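Local coordinates for protein aspartate-semialdehyde dehydrogenase (Vibrio cholerae, PDB 2R00) that catalyses the NADPH-dependent reductive dephosphorylation of L-aspartyl-4-phosphate to L-aspartate-semialdehyde, a shared step in making lysine, methionine and threonine, at residues 33-38 / 44-49; 61-64 / 68-71; 110-115 / 135-140; 147-152 / 222-227; 263-266 / 272-275. One frame throughout, in Å; residues are numbered along the deposited sequence.

Contact 1. Residues 33-38 / 44-49; sequences LFLLAS and KTYRFN
Leu33 and Leu35 meet Phe48 and Tyr46 on one face of the nucleotide-binding sheet, where two antiparallel strands that are not direct neighbours are joined by their side chains. Strand 51-57 runs between them, which explains why the closest CA pair, Leu33 and Phe48, is still 8.2 Å apart. Their contact is a CH-pi interaction: Leu33 CD2 lies over one face of the Phe48 ring, 3.7 Å from the ring centroid and 18° off its normal. That methyl comes nearest to Phe48 CG, at 3.5 Å, and the two side chains cross at about a right angle. Both residues carry CG opposite the backbone N (chi1 -180° for Leu33, 171° for Phe48), an arrangement that puts Leu33 CD2 over the phenyl ring. On the opposite face of the Phe48 ring lies Asn49 CG, 3.8 Å above the plane.

Two residues on, Leu35 CD1 approaches Tyr46 CD1 at 3.7 Å and also touches its CB, meeting the ring at a slant. Leucine suits these inner positions because its branched end fills space against flat rings. Tyrosine suits the margin: its ring joins the apolar layer while OH hydrogen-bonds Glu17. Leu20 of helix 14-25 touches Leu35, Tyr46 and Phe48. An apolar sheet face covered by the helix that follows the first strand is characteristic of the Rossmann fold, and Tyr46 lies close to Thr12 of the predicted NADP site.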
# COMPACT_ATOMS: atom_id res chain seq x y z
N LEU A 33 -31.76 -26.54 -8.98
CA LEU A 33 -30.61 -25.76 -9.41
C LEU A 33 -30.29 -26.08 -10.86
O LEU A 33 -30.24 -27.25 -11.23
CB LEU A 33 -29.39 -26.05 -8.52
CG LEU A 33 -28.09 -25.30 -8.85
CD1 LEU A 33 -28.22 -23.81 -8.55
CD2 LEU A 33 -26.92 -25.89 -8.09
N PHE A 34 -30.10 -25.04 -11.67
CA PHE A 34 -29.69 -25.19 -13.06
C PHE A 34 -28.30 -24.58 -13.28
O PHE A 34 -28.00 -23.49 -12.78
CB PHE A 34 -30.71 -24.56 -14.02
CG PHE A 34 -32.10 -25.13 -13.89
CD1 PHE A 34 -33.00 -24.61 -12.96
CD2 PHE A 34 -32.51 -26.19 -14.69
CE1 PHE A 34 -34.29 -25.13 -12.84
CE2 PHE A 34 -33.80 -26.71 -14.57
CZ PHE A 34 -34.69 -26.18 -13.64
N LEU A 35 -27.46 -25.30 -14.01
CA LEU A 35 -26.12 -24.83 -14.29
C LEU A 35 -25.99 -24.60 -15.79
O LEU A 35 -26.23 -25.50 -16.59
CB LEU A 35 -25.07 -25.82 -13.78
CG LEU A 35 -25.14 -26.15 -12.29
CD1 LEU A 35 -24.11 -27.24 -11.91
CD2 LEU A 35 -24.95 -24.90 -11.42
N LEU A 36 -25.63 -23.37 -16.15
CA LEU A 36 -25.57 -22.95 -17.55
C LEU A 36 -24.16 -22.53 -17.93
O LEU A 36 -23.42 -21.97 -17.13
CB LEU A 36 -26.55 -21.80 -17.81
CG LEU A 36 -27.98 -22.01 -17.30
CD1 LEU A 36 -28.77 -20.72 -17.24
CD2 LEU A 36 -28.68 -23.06 -18.15
N ALA A 37 -23.79 -22.84 -19.17
CA ALA A 37 -22.53 -22.41 -19.76
C ALA A 37 -22.65 -22.46 -21.28
O ALA A 37 -23.75 -22.59 -21.82
CB ALA A 37 -21.38 -23.30 -19.28
N SER A 38 -21.52 -22.33 -21.98
CA SER A 38 -21.50 -22.48 -23.43
C SER A 38 -21.62 -23.96 -23.79
O SER A 38 -21.61 -24.83 -22.92
CB SER A 38 -20.22 -21.87 -24.02
OG SER A 38 -19.14 -22.80 -23.98
N LYS A 44 -21.08 -31.53 -18.28
CA LYS A 44 -20.28 -31.67 -17.06
C LYS A 44 -21.19 -31.78 -15.84
O LYS A 44 -22.27 -31.17 -15.80
CB LYS A 44 -19.28 -30.53 -16.90
CG LYS A 44 -18.13 -30.91 -15.98
CD LYS A 44 -17.32 -29.73 -15.49
CE LYS A 44 -16.24 -30.18 -14.49
NZ LYS A 44 -16.75 -31.14 -13.45
N THR A 45 -20.77 -32.56 -14.84
CA THR A 45 -21.61 -32.79 -13.68
C THR A 45 -21.02 -32.27 -12.38
O THR A 45 -19.81 -32.31 -12.18
CB THR A 45 -21.99 -34.27 -13.53
OG1 THR A 45 -20.80 -35.07 -13.56
CG2 THR A 45 -22.94 -34.70 -14.64
N TYR A 46 -21.92 -31.78 -11.52
CA TYR A 46 -21.57 -31.27 -10.20
C TYR A 46 -22.53 -31.84 -9.15
O TYR A 46 -23.67 -32.18 -9.46
CB TYR A 46 -21.65 -29.74 -10.18
CG TYR A 46 -20.57 -29.06 -10.99
CD1 TYR A 46 -20.78 -28.72 -12.32
CD2 TYR A 46 -19.33 -28.76 -10.42
CE1 TYR A 46 -19.79 -28.09 -13.07
CE2 TYR A 46 -18.34 -28.14 -11.15
CZ TYR A 46 -18.57 -27.81 -12.48
OH TYR A 46 -17.59 -27.20 -13.21
N ARG A 47 -22.05 -31.92 -7.90
CA ARG A 47 -22.88 -32.39 -6.80
C ARG A 47 -23.33 -31.21 -5.95
O ARG A 47 -22.50 -30.44 -5.48
CB ARG A 47 -22.09 -33.39 -5.93
CG ARG A 47 -22.90 -34.01 -4.81
CD ARG A 47 -22.14 -35.18 -4.18
NE ARG A 47 -22.83 -35.71 -3.00
CZ ARG A 47 -23.66 -36.74 -3.02
NH1 ARG A 47 -23.92 -37.38 -4.17
NH2 ARG A 47 -24.24 -37.14 -1.89
N PHE A 48 -24.64 -31.10 -5.74
CA PHE A 48 -25.19 -30.00 -4.97
C PHE A 48 -26.30 -30.50 -4.06
O PHE A 48 -27.28 -31.07 -4.54
CB PHE A 48 -25.71 -28.90 -5.91
CG PHE A 48 -26.49 -27.82 -5.21
CD1 PHE A 48 -27.88 -27.87 -5.17
CD2 PHE A 48 -25.83 -26.76 -4.59
CE1 PHE A 48 -28.60 -26.88 -4.53
CE2 PHE A 48 -26.54 -25.77 -3.95
CZ PHE A 48 -27.94 -25.83 -3.91
N ASN A 49 -26.15 -30.27 -2.76
CA ASN A 49 -27.09 -30.77 -1.76
C ASN A 49 -27.37 -32.28 -1.91
O ASN A 49 -28.51 -32.73 -1.77
CB ASN A 49 -28.39 -29.95 -1.78
CG ASN A 49 -28.25 -28.60 -1.08
OD1 ASN A 49 -27.34 -28.38 -0.29
ND2 ASN A 49 -29.19 -27.69 -1.36

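Contact 2. Residues 61-64 / 68-71; sequences FDWS and IALF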
# COMPACT_ATOMS: atom_id res chain seq x y z
N PHE A 61 -31.61 -23.00 -23.11
CA PHE A 61 -32.26 -22.93 -21.81
C PHE A 61 -33.59 -22.16 -21.82
O PHE A 61 -33.68 -21.08 -22.41
CB PHE A 61 -31.31 -22.35 -20.76
CG PHE A 61 -31.80 -22.49 -19.35
CD1 PHE A 61 -31.96 -23.74 -18.76
CD2 PHE A 61 -32.10 -21.35 -18.59
CE1 PHE A 61 -32.42 -23.87 -17.45
CE2 PHE A 61 -32.54 -21.47 -17.27
CZ PHE A 61 -32.71 -22.73 -16.70
N ASP A 62 -34.59 -22.74 -21.16
CA ASP A 62 -35.88 -22.09 -20.92
C ASP A 62 -35.81 -21.38 -19.56
O ASP A 62 -35.75 -22.03 -18.52
CB ASP A 62 -37.02 -23.13 -20.95
CG ASP A 62 -38.36 -22.57 -20.50
OD1 ASP A 62 -38.54 -21.34 -20.51
OD2 ASP A 62 -39.26 -23.37 -20.13
N TRP A 63 -35.81 -20.05 -19.58
CA TRP A 63 -35.60 -19.24 -18.38
C TRP A 63 -36.83 -19.20 -17.47
O TRP A 63 -36.73 -18.83 -16.31
CB TRP A 63 -35.15 -17.82 -18.74
CG TRP A 63 -33.78 -17.74 -19.39
CD1 TRP A 63 -33.51 -17.71 -20.73
CD2 TRP A 63 -32.51 -17.67 -18.73
NE1 TRP A 63 -32.15 -17.63 -20.94
CE2 TRP A 63 -31.52 -17.60 -19.73
CE3 TRP A 63 -32.12 -17.66 -17.38
CZ2 TRP A 63 -30.15 -17.52 -19.42
CZ3 TRP A 63 -30.75 -17.58 -17.08
CH2 TRP A 63 -29.79 -17.51 -18.10
N SER A 64 -37.99 -19.60 -18.02
CA SER A 64 -39.24 -19.69 -17.25
C SER A 64 -39.16 -20.67 -16.09
O SER A 64 -39.97 -20.63 -15.16
CB SER A 64 -40.40 -20.10 -18.17
OG SER A 64 -40.75 -19.01 -19.01
N ILE A 68 -34.54 -16.95 -9.90
CA ILE A 68 -33.35 -16.13 -9.70
C ILE A 68 -32.17 -16.75 -10.44
O ILE A 68 -32.01 -17.97 -10.47
CB ILE A 68 -33.00 -15.99 -8.19
CG1 ILE A 68 -34.11 -15.24 -7.44
CG2 ILE A 68 -31.64 -15.27 -7.97
CD1 ILE A 68 -34.09 -15.47 -5.94
N ALA A 69 -31.34 -15.90 -11.04
CA ALA A 69 -30.13 -16.39 -11.68
C ALA A 69 -28.94 -15.61 -11.16
O ALA A 69 -29.03 -14.41 -10.97
CB ALA A 69 -30.23 -16.27 -13.20
N LEU A 70 -27.84 -16.32 -10.91
CA LEU A 70 -26.56 -15.71 -10.56
C LEU A 70 -25.67 -15.82 -11.79
O LEU A 70 -25.40 -16.93 -12.26
CB LEU A 70 -25.91 -16.42 -9.36
CG LEU A 70 -26.73 -16.79 -8.12
CD1 LEU A 70 -25.89 -17.57 -7.10
CD2 LEU A 70 -27.34 -15.56 -7.45
N PHE A 71 -25.23 -14.68 -12.31
CA PHE A 71 -24.40 -14.65 -13.52
C PHE A 71 -22.95 -14.37 -13.16
O PHE A 71 -22.65 -13.41 -12.44
CB PHE A 71 -24.86 -13.52 -14.46
CG PHE A 71 -26.03 -13.86 -15.37
CD1 PHE A 71 -27.03 -14.78 -14.98
CD2 PHE A 71 -26.17 -13.22 -16.59
CE1 PHE A 71 -28.10 -15.06 -15.84
CE2 PHE A 71 -27.24 -13.50 -17.46
CZ PHE A 71 -28.21 -14.42 -17.07
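Trp63 turns the outer corner of its six-membered ring toward Ala69 and Phe71, and this corner is the tightly packed part of the contact. Trp63 CH2 comes within 3.6 Å of Phe71 CZ. The two ring planes are inclined at 40° with centroids 5.7 Å apart, a tilted meeting that is neither a stack nor a T-shaped pair. Ala69 CB lies at the edge of the indole, near its plane, 4.1 Å from Trp63 CZ3; a small residue fits at the rim of so broad a ring. The rings arrive from opposite directions, and with Trp63 CG turned away from its carbonyl carbon (chi1 -66°) the indole reaches in from the loop. Phe61, two residues earlier, places CD2 over the centre of one indole face, 3.7 Å above the plane, so the ring is also backed from within its own loop.

The loop around it is open to solvent: Asp62 and Ser64, both exposed, flank Trp63 in sequence, and Ser64 N donates a 3.1 Å hydrogen bond to Asp62 OD1 from above the carboxylate plane. This Asx turn shapes the loop between strands 51-57 and 68-71 of the Rossmann domain. Across the two segments the contact is wholly apolar: shape and van der Waals contact hold the indole against strand 68-71 and helix 75-87, while directional polar bonding is left to the loop's outer rim.

Contact 3. Residues 110-115 / 135-140; sequences PEVNPE and QMLVAL
Val112 packs against Leu137 on the flank of helix 131-147, the helix whose first residue is Cys131, the nucleophile that forms the acyl-thioester intermediate. Its loop, 110-115, comes from the Rossmann-type nucleotide-binding domain and here enters a short 3-10 turn. Val112 buries the most surface. Its two methyls divide the work: CG1 sits 4.1 Å from Leu137 CD2, the two side chains crossing at about a right angle, while CG2 presses on the helix backbone. A first torsion of 178° sets CG1 toward the leucine side chain and CG2, anti to the carbonyl carbon of Val112, toward the leucine carbonyl. A beta-branched residue suits the spot, offering two apolar branches from a short stem. Ile223 of helix 211-223 touches both Val112 and Leu137, so the pair belongs to a larger apolar cluster.

Val138, next in burial, uses CG2 to touch the carboxylate end of Glu111, 3.8 Å from OE1. Glu111 bends at chi2 (92°), which folds its acid group back beside the valine. The carboxylate thus meets a methyl through OE1 and CD, while its other oxygen, OE2, is satisfied by a hydrogen bond with Gln326 of helix 316-335. Nearer the start of the helix, Gln135 OE1 bonds ND1 of His244, the predicted proton acceptor. Between loop and helix the closest approach is that of a methyl to a backbone oxygen, Val112 CG2 to Leu137 O at 3.4 Å.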
# COMPACT_ATOMS: atom_id res chain seq x y z
N PRO A 110 -25.04 -6.17 0.86
CA PRO A 110 -26.12 -6.38 1.84
C PRO A 110 -25.91 -5.84 3.25
O PRO A 110 -26.88 -5.54 3.92
CB PRO A 110 -26.30 -7.90 1.85
CG PRO A 110 -25.84 -8.33 0.51
CD PRO A 110 -24.68 -7.43 0.20
N GLU A 111 -24.66 -5.69 3.70
CA GLU A 111 -24.40 -5.11 5.02
C GLU A 111 -24.53 -3.59 5.00
O GLU A 111 -24.63 -2.95 6.04
CB GLU A 111 -23.01 -5.50 5.51
CG GLU A 111 -22.81 -6.99 5.74
CD GLU A 111 -22.26 -7.70 4.53
OE1 GLU A 111 -22.42 -7.20 3.39
OE2 GLU A 111 -21.67 -8.79 4.72
N VAL A 112 -24.53 -3.02 3.80
CA VAL A 112 -24.47 -1.58 3.67
C VAL A 112 -25.77 -0.98 3.12
O VAL A 112 -26.38 -0.12 3.77
CB VAL A 112 -23.25 -1.15 2.81
CG1 VAL A 112 -23.23 0.36 2.62
CG2 VAL A 112 -21.96 -1.64 3.44
N ASN A 113 -26.19 -1.44 1.94
CA ASN A 113 -27.36 -0.85 1.28
C ASN A 113 -28.42 -1.87 0.86
O ASN A 113 -28.87 -1.84 -0.29
CB ASN A 113 -26.93 0.01 0.08
CG ASN A 113 -26.29 -0.82 -1.04
OD1 ASN A 113 -25.75 -1.90 -0.80
ND2 ASN A 113 -26.36 -0.31 -2.25
N PRO A 114 -28.86 -2.75 1.79
CA PRO A 114 -29.78 -3.80 1.38
C PRO A 114 -31.11 -3.23 0.89
O PRO A 114 -31.80 -3.90 0.14
CB PRO A 114 -30.00 -4.60 2.68
CG PRO A 114 -29.73 -3.61 3.79
CD PRO A 114 -28.58 -2.79 3.24
N GLU A 115 -31.44 -2.01 1.31
CA GLU A 115 -32.64 -1.30 0.87
C GLU A 115 -32.71 -1.14 -0.65
O GLU A 115 -33.80 -1.15 -1.23
CB GLU A 115 -32.72 0.10 1.50
CG GLU A 115 -33.67 0.24 2.68
CD GLU A 115 -34.27 1.65 2.79
OE1 GLU A 115 -33.49 2.62 2.97
OE2 GLU A 115 -35.51 1.78 2.68
N GLN A 135 -15.24 -5.34 -0.08
CA GLN A 135 -14.31 -5.37 1.06
C GLN A 135 -14.29 -4.04 1.80
O GLN A 135 -14.47 -4.00 3.02
CB GLN A 135 -12.89 -5.61 0.55
CG GLN A 135 -12.37 -7.03 0.48
CD GLN A 135 -11.00 -7.10 -0.20
OE1 GLN A 135 -10.88 -7.68 -1.29
NE2 GLN A 135 -9.97 -6.49 0.41
N MET A 136 -14.05 -2.96 1.05
CA MET A 136 -13.88 -1.63 1.64
C MET A 136 -15.17 -1.12 2.29
O MET A 136 -15.14 -0.56 3.39
CB MET A 136 -13.39 -0.63 0.57
CG MET A 136 -13.13 0.78 1.12
SD MET A 136 -12.49 1.96 -0.08
CE MET A 136 -13.91 2.26 -1.13
N LEU A 137 -16.29 -1.32 1.60
CA LEU A 137 -17.58 -0.80 2.06
C LEU A 137 -18.10 -1.49 3.32
O LEU A 137 -18.71 -0.85 4.18
CB LEU A 137 -18.60 -0.89 0.93
CG LEU A 137 -18.68 0.41 0.13
CD1 LEU A 137 -19.04 0.16 -1.28
CD2 LEU A 137 -19.70 1.35 0.74
N VAL A 138 -17.86 -2.80 3.42
CA VAL A 138 -18.16 -3.52 4.65
C VAL A 138 -17.38 -2.92 5.82
O VAL A 138 -17.95 -2.59 6.86
CB VAL A 138 -17.91 -5.04 4.49
CG1 VAL A 138 -17.92 -5.74 5.84
CG2 VAL A 138 -19.00 -5.65 3.59
N ALA A 139 -16.07 -2.75 5.64
CA ALA A 139 -15.20 -2.18 6.67
C ALA A 139 -15.52 -0.74 7.06
O ALA A 139 -15.40 -0.38 8.22
CB ALA A 139 -13.72 -2.31 6.27
N LEU A 140 -15.93 0.09 6.09
CA LEU A 140 -16.12 1.52 6.32
C LEU A 140 -17.49 1.93 6.84
O LEU A 140 -17.63 2.96 7.49
CB LEU A 140 -15.82 2.31 5.03
CG LEU A 140 -14.47 3.00 4.86
CD1 LEU A 140 -13.34 2.29 5.54
CD2 LEU A 140 -14.16 3.25 3.39

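Contact 4. Residues 147-152 / 222-227; sequences VGIERI and KIFNDP
Ile149 CA and Asp226 CA stay 9.9 Å apart, one on the chain of strand 149-159, the other in the turn after helix 211-223, and side chains and a water span the gap. Asn225, with positive phi, is the C-prime residue of a Schellman motif that ends the helix. On either side of it in sequence, Phe224 and Asp226 both point toward the strand. Phe224 reaches two isoleucines by their terminal methyls: Ile152 CD1 lies at the ring edge, 4.1 Å from Phe224 CE2, and Ile149 CD1 meets Phe224 CZ more obliquely at 4.3 Å. Tyr144 of helix 131-147 stacks on the same phenylalanine. Isoleucine, with an ethyl arm ending in CD1, reaches the ring with a slim apolar tip, and a classic bulge at Glu150 and Arg151, facing Glu251, lets Ile149 and Ile152 point the same way.

Well away from the ring, one water donates to both Ile149 O and Asp226 OD1, each at 2.7 Å. Tyr144 OH also bonds OD1, while Ser228 OG bonds Asp226 OD2. The chemistry is therefore mixed: apolar contact on the buried side is modest, and a water bridge lets an aspartate serve a backbone carbonyl, two acceptors that could not bond each other directly.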
# COMPACT_ATOMS: atom_id res chain seq x y z
N VAL A 147 -19.59 8.65 12.35
CA VAL A 147 -19.01 9.99 12.25
C VAL A 147 -19.00 10.61 10.85
O VAL A 147 -18.54 11.74 10.67
CB VAL A 147 -17.57 10.04 12.83
CG1 VAL A 147 -17.61 9.97 14.35
CG2 VAL A 147 -16.72 8.92 12.27
N GLY A 148 -19.49 9.88 9.85
CA GLY A 148 -19.53 10.39 8.48
C GLY A 148 -18.18 10.26 7.80
O GLY A 148 -17.15 10.12 8.47
N ILE A 149 -18.18 10.29 6.47
CA ILE A 149 -16.93 10.25 5.71
C ILE A 149 -16.92 11.35 4.65
O ILE A 149 -17.84 11.45 3.83
CB ILE A 149 -16.69 8.86 5.04
CG1 ILE A 149 -16.59 7.75 6.09
CG2 ILE A 149 -15.40 8.90 4.18
CD1 ILE A 149 -16.51 6.36 5.52
N GLU A 150 -15.87 12.16 4.70
CA GLU A 150 -15.67 13.27 3.79
C GLU A 150 -14.86 12.81 2.58
O GLU A 150 -15.23 13.07 1.43
CB GLU A 150 -14.94 14.40 4.53
CG GLU A 150 -14.82 15.71 3.79
CD GLU A 150 -14.20 16.81 4.66
OE1 GLU A 150 -14.50 18.00 4.42
OE2 GLU A 150 -13.43 16.47 5.60
N ARG A 151 -13.76 12.11 2.86
CA ARG A 151 -12.84 11.67 1.82
C ARG A 151 -12.25 10.29 2.14
O ARG A 151 -11.86 10.03 3.28
CB ARG A 151 -11.73 12.70 1.66
CG ARG A 151 -10.88 12.52 0.41
CD ARG A 151 -9.76 13.56 0.36
NE ARG A 151 -10.14 14.79 1.05
CZ ARG A 151 -9.50 15.28 2.11
NH1 ARG A 151 -8.43 14.65 2.59
NH2 ARG A 151 -9.93 16.40 2.68
N ILE A 152 -12.21 9.43 1.12
CA ILE A 152 -11.51 8.13 1.21
C ILE A 152 -10.36 8.13 0.22
O ILE A 152 -10.55 8.37 -0.98
CB ILE A 152 -12.44 6.93 0.86
CG1 ILE A 152 -13.65 6.86 1.80
CG2 ILE A 152 -11.66 5.60 0.90
CD1 ILE A 152 -14.85 6.05 1.22
N LYS A 222 -22.16 5.31 -5.38
CA LYS A 222 -23.46 4.66 -5.60
C LYS A 222 -23.92 3.87 -4.37
O LYS A 222 -25.06 4.04 -3.92
CB LYS A 222 -23.41 3.74 -6.82
CG LYS A 222 -24.74 3.12 -7.21
CD LYS A 222 -24.71 2.53 -8.62
CE LYS A 222 -26.10 2.09 -9.11
NZ LYS A 222 -26.07 1.72 -10.59
N ILE A 223 -23.06 3.01 -3.85
CA ILE A 223 -23.43 2.16 -2.72
C ILE A 223 -23.76 2.99 -1.47
O ILE A 223 -24.78 2.75 -0.83
CB ILE A 223 -22.38 1.06 -2.44
CG1 ILE A 223 -22.34 0.09 -3.63
CG2 ILE A 223 -22.70 0.29 -1.15
CD1 ILE A 223 -21.03 -0.71 -3.77
N PHE A 224 -22.93 3.99 -1.18
CA PHE A 224 -23.22 4.93 -0.08
C PHE A 224 -24.40 5.84 -0.41
O PHE A 224 -24.95 6.49 0.48
CB PHE A 224 -21.99 5.80 0.23
CG PHE A 224 -20.97 5.17 1.16
CD1 PHE A 224 -21.36 4.50 2.32
CD2 PHE A 224 -19.61 5.29 0.90
CE1 PHE A 224 -20.41 3.94 3.20
CE2 PHE A 224 -18.65 4.73 1.77
CZ PHE A 224 -19.06 4.06 2.92
N ASN A 225 -24.76 5.89 -1.69
CA ASN A 225 -25.76 6.82 -2.21
C ASN A 225 -25.45 8.26 -1.80
O ASN A 225 -26.32 9.00 -1.33
CB ASN A 225 -27.18 6.41 -1.78
CG ASN A 225 -28.26 7.12 -2.57
OD1 ASN A 225 -28.07 7.46 -3.75
ND2 ASN A 225 -29.39 7.38 -1.93
N ASP A 226 -24.19 8.66 -1.99
CA ASP A 226 -23.72 9.92 -1.47
C ASP A 226 -22.69 10.52 -2.43
O ASP A 226 -21.49 10.24 -2.32
CB ASP A 226 -23.15 9.71 -0.06
CG ASP A 226 -22.70 11.00 0.61
OD1 ASP A 226 -22.39 10.94 1.83
OD2 ASP A 226 -22.65 12.06 -0.05
N PRO A 227 -23.15 11.36 -3.38
CA PRO A 227 -22.29 12.01 -4.37
C PRO A 227 -21.25 12.96 -3.77
O PRO A 227 -20.30 13.33 -4.47
CB PRO A 227 -23.29 12.80 -5.24
CG PRO A 227 -24.51 12.95 -4.40
CD PRO A 227 -24.57 11.73 -3.54
O HOH W 1 -20.39 12.21 3.21

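Contact 5. Residues 263-266 / 272-275; sequences DMLE and ELFR
Arg275 NH2 is gripped by two carboxylates of helix 258-267, Asp263 OD1 and Glu266 OE2, each 2.8 Å away. The two bonds differ in quality. That to Glu266 OE2 is nearly straight, at 165°, whereas that to Asp263 OD1 is bent to 123° and weak as a hydrogen bond, though it still counts as a salt bridge. Glu266 has a second hold: its OE1 accepts from Arg275 NE at 2.9 Å, so the guanidinium meets this acid side-on, NE and NH2 each serving one oxygen. Both oxygens lie close to the guanidinium plane, but the donors come in from above the carboxylate plane, and the two planes are turned 40° apart. Paired bonds of this kind fix the rotation of the guanidinium. Asp263 and Glu266, three residues apart, stand on one side of the helix, and Arg275, extended from CG to NE, can reach both. Long charged chains fit this exposed margin, where the local excess of acid probably favours the arginine's positive charge.

Deeper in, the contact turns apolar. Leu273 CD1 packs against Leu265 CD1 at 3.8 Å, the leucines crossing at about a right angle. Leucine suits this buried layer between helix and sheet. The pair lies where helix 258-267 turns back into strand 271-273, the outermost of this chain's sheet: Leu265 also touches Val294 of strand 292-300 and Pro142 of helix 131-147, while Leu273 touches Val297.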
# COMPACT_ATOMS: atom_id res chain seq x y z
N ASP A 263 -13.49 -1.41 18.37
CA ASP A 263 -14.64 -1.98 19.09
C ASP A 263 -15.83 -2.20 18.16
O ASP A 263 -16.43 -3.28 18.16
CB ASP A 263 -15.05 -1.10 20.27
CG ASP A 263 -14.10 -1.21 21.46
OD1 ASP A 263 -13.30 -2.18 21.52
OD2 ASP A 263 -14.15 -0.32 22.33
N MET A 264 -16.17 -1.17 17.38
CA MET A 264 -17.26 -1.24 16.40
C MET A 264 -17.09 -2.38 15.41
O MET A 264 -18.03 -3.14 15.17
CB MET A 264 -17.34 0.05 15.59
CG MET A 264 -17.92 1.23 16.30
SD MET A 264 -17.85 2.63 15.17
CE MET A 264 -17.79 3.93 16.38
N LEU A 265 -15.90 -2.48 14.82
CA LEU A 265 -15.59 -3.49 13.82
C LEU A 265 -15.64 -4.90 14.39
O LEU A 265 -16.03 -5.85 13.71
CB LEU A 265 -14.22 -3.23 13.17
CG LEU A 265 -13.99 -1.89 12.45
CD1 LEU A 265 -12.65 -1.88 11.73
CD2 LEU A 265 -15.11 -1.50 11.48
N GLU A 266 -15.26 -5.03 15.65
CA GLU A 266 -15.28 -6.30 16.36
C GLU A 266 -16.72 -6.79 16.56
O GLU A 266 -16.97 -8.00 16.61
CB GLU A 266 -14.62 -6.13 17.72
CG GLU A 266 -13.79 -7.30 18.18
CD GLU A 266 -12.78 -6.89 19.23
OE1 GLU A 266 -11.68 -7.48 19.26
OE2 GLU A 266 -13.09 -5.97 20.03
N GLU A 272 -13.72 -9.74 10.48
CA GLU A 272 -12.80 -10.23 11.50
C GLU A 272 -11.72 -9.18 11.75
O GLU A 272 -10.93 -8.86 10.85
CB GLU A 272 -12.20 -11.58 11.12
CG GLU A 272 -11.19 -12.09 12.16
CD GLU A 272 -11.00 -13.60 12.15
OE1 GLU A 272 -11.79 -14.29 11.49
OE2 GLU A 272 -10.07 -14.09 12.82
N LEU A 273 -11.70 -8.64 12.97
CA LEU A 273 -10.67 -7.69 13.37
C LEU A 273 -9.49 -8.36 14.06
O LEU A 273 -9.67 -9.14 15.02
CB LEU A 273 -11.25 -6.60 14.27
CG LEU A 273 -10.27 -5.48 14.61
CD1 LEU A 273 -10.48 -4.29 13.67
CD2 LEU A 273 -10.40 -5.07 16.06
N PHE A 274 -8.29 -8.03 13.59
CA PHE A 274 -7.04 -8.50 14.18
C PHE A 274 -6.38 -7.33 14.92
O PHE A 274 -6.00 -6.32 14.31
CB PHE A 274 -6.10 -9.04 13.10
CG PHE A 274 -6.63 -10.25 12.39
CD1 PHE A 274 -7.66 -10.14 11.46
CD2 PHE A 274 -6.07 -11.50 12.64
CE1 PHE A 274 -8.15 -11.27 10.81
CE2 PHE A 274 -6.55 -12.63 11.99
CZ PHE A 274 -7.59 -12.51 11.08
N ARG A 275 -6.26 -7.47 16.23
CA ARG A 275 -5.71 -6.42 17.08
C ARG A 275 -4.20 -6.56 17.21
O ARG A 275 -3.53 -5.64 17.69
CB ARG A 275 -6.37 -6.43 18.47
CG ARG A 275 -7.75 -5.77 18.52
CD ARG A 275 -8.42 -6.01 19.88
NE ARG A 275 -9.77 -5.44 19.96
CZ ARG A 275 -10.04 -4.17 20.24
NH1 ARG A 275 -9.07 -3.28 20.44
NH2 ARG A 275 -11.30 -3.77 20.30

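In the fold
Contacts 1 and 2 belong to the nucleotide-binding sheet and touch each other through Leu36, which packs on Phe61 and Trp63; both are buried, apolar and rich in aromatic rings. Contacts 3 and 4, also buried, meet around Leu137, Ile223 and Phe224, where helix 131-147 packs beside helix 211-223; contact 3 lies nearest the chain's centre, and contact 4 adds a water bridge to its apolar layer of isoleucines and phenylalanine. Contact 5 reaches the same six-stranded sheet as contact 4 and touches contact 3 through Leu265, but three of its five touching residues are exposed. Only there do salt bridges join the paired segments. Contacts 1 and 4 stand about 39 Å apart between centres.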